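PDB 6I1R: CMP-sialic acid transporter 1 from Zea mays, which probably exchanges cytosolic CMP-sialic acid for CMP across the Golgi membrane, and may also carry related nucleotide sugars such as CMP-Kdo. Local coordinates for residues 288-291 with 292-296. The protein carries 5 engineered substitutions. Sequence-based numbering, arbitrary orientation.
Sequences QLFL and GIIIC
Phe-290 and Ile-294, one helical turn apart, meet through a CH-pi contact: CD1 of Ile-294 sits 3.7 Å from the centroid of the Phe-290 ring and 27° off its normal. The methyl therefore covers a ring face but is displaced toward the rim, where CE1 and CZ are its closest neighbours. The side-chain torsions of both residues contribute: CG of Phe-290 is anti to the backbone N (chi1 164°), which carries the ring outward from the helix, while CG1 of Ile-294 lies anti to its carbonyl carbon and the chain continues extended to CD1, carried outward and back toward the N-terminal end, over the ring. Leu-289 repeats the i to i+4 pairing on a neighbouring face, its CG 3.9 Å from CD1 of Ile-293.

The backbone evidence is that of an alpha-helix, 287-304, predicted to be the transporter's last transmembrane helix. Leu-291 O accepts from Ile-295 N at 3.0 Å with a nearly straight N-H...O angle of 176°, whereas the bond from Ile-294 N to Phe-290 O, at 3.3 Å, is weak. Around Leu-291 O also gather CG1 and CD1 of Ile-295, each 3.5 Å away. Phe-290 and Ile-294 lie on the protein surface, consistent with facing lipid; Leu-289 instead packs on Met-274 and Ile-278 of helix 259-279, and Leu-291 touches Thr-141 of helix 126-143.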
loop_
_atom_site.group_PDB
_atom_site.type_symbol
_atom_site.label_atom_id
_atom_site.label_comp_id
_atom_site.label_asym_id
_atom_site.label_seq_id
_atom_site.Cartn_x
_atom_site.Cartn_y
_atom_site.Cartn_z
ATOM N N GLN B 288 -6.884 19.939 17.957
ATOM C CA GLN B 288 -5.826 20.333 17.015
ATOM C C GLN B 288 -6.448 20.730 15.670
ATOM O O GLN B 288 -5.962 21.647 15.001
ATOM C CB GLN B 288 -4.822 19.199 16.798
ATOM C CG GLN B 288 -4.183 18.674 18.077
ATOM C CD GLN B 288 -4.789 17.369 18.533
ATOM O OE1 GLN B 288 -5.002 16.452 17.742
ATOM N NE2 GLN B 288 -5.069 17.273 19.822
ATOM N N LEU B 289 -7.501 20.016 15.277
ATOM C CA LEU B 289 -8.274 20.354 14.082
ATOM C C LEU B 289 -8.928 21.726 14.276
ATOM O O LEU B 289 -8.770 22.622 13.449
ATOM C CB LEU B 289 -9.328 19.266 13.844
ATOM C CG LEU B 289 -10.231 19.468 12.627
ATOM C CD1 LEU B 289 -9.437 19.347 11.335
ATOM C CD2 LEU B 289 -11.385 18.478 12.639
ATOM N N PHE B 290 -9.660 21.862 15.378
ATOM C CA PHE B 290 -10.342 23.106 15.742
ATOM C C PHE B 290 -9.349 24.278 15.682
ATOM O O PHE B 290 -9.609 25.276 15.006
ATOM C CB PHE B 290 -11.006 22.932 17.113
ATOM C CG PHE B 290 -11.443 24.192 17.818
ATOM C CD1 PHE B 290 -12.467 24.976 17.311
ATOM C CD2 PHE B 290 -10.857 24.568 19.019
ATOM C CE1 PHE B 290 -12.878 26.121 17.978
ATOM C CE2 PHE B 290 -11.267 25.714 19.682
ATOM C CZ PHE B 290 -12.276 26.490 19.159
ATOM N N LEU B 291 -8.205 24.130 16.349
ATOM C CA LEU B 291 -7.225 25.217 16.464
ATOM C C LEU B 291 -6.659 25.561 15.079
ATOM O O LEU B 291 -6.632 26.729 14.687
ATOM C CB LEU B 291 -6.106 24.798 17.423
ATOM C CG LEU B 291 -6.521 24.548 18.872
ATOM C CD1 LEU B 291 -5.339 24.056 19.695
ATOM C CD2 LEU B 291 -7.126 25.796 19.498
ATOM N N GLY B 292 -6.220 24.540 14.345
ATOM C CA GLY B 292 -5.622 24.725 13.021
ATOM C C GLY B 292 -6.535 25.481 12.065
ATOM O O GLY B 292 -6.062 26.279 11.253
ATOM N N ILE B 293 -7.840 25.230 12.164
ATOM C CA ILE B 293 -8.834 25.882 11.301
ATOM C C ILE B 293 -8.884 27.382 11.616
ATOM O O ILE B 293 -8.898 28.205 10.700
ATOM C CB ILE B 293 -10.217 25.211 11.452
ATOM C CG1 ILE B 293 -10.246 23.835 10.783
ATOM C CG2 ILE B 293 -11.326 26.111 10.922
ATOM C CD1 ILE B 293 -11.401 22.962 11.217
ATOM N N ILE B 294 -8.919 27.729 12.903
ATOM C CA ILE B 294 -9.024 29.131 13.333
ATOM C C ILE B 294 -7.769 29.890 12.883
ATOM O O ILE B 294 -7.867 31.000 12.353
ATOM C CB ILE B 294 -9.250 29.233 14.857
ATOM C CG1 ILE B 294 -10.623 28.684 15.257
ATOM C CG2 ILE B 294 -9.057 30.664 15.342
ATOM C CD1 ILE B 294 -10.759 28.363 16.726
ATOM N N ILE B 295 -6.602 29.290 13.101
ATOM C CA ILE B 295 -5.337 29.869 12.639
ATOM C C ILE B 295 -5.432 30.130 11.132
ATOM O O ILE B 295 -5.086 31.214 10.658
ATOM C CB ILE B 295 -4.147 28.948 12.981
ATOM C CG1 ILE B 295 -3.860 28.933 14.485
ATOM C CG2 ILE B 295 -2.911 29.336 12.184
ATOM C CD1 ILE B 295 -3.222 27.657 14.976
ATOM N N CYS B 296 -5.910 29.130 10.398
ATOM C CA CYS B 296 -5.934 29.181 8.939
ATOM C C CYS B 296 -6.971 30.202 8.450
ATOM O O CYS B 296 -6.675 30.983 7.547
ATOM C CB CYS B 296 -6.190 27.798 8.351
ATOM S SG CYS B 296 -4.710 26.753 8.339
#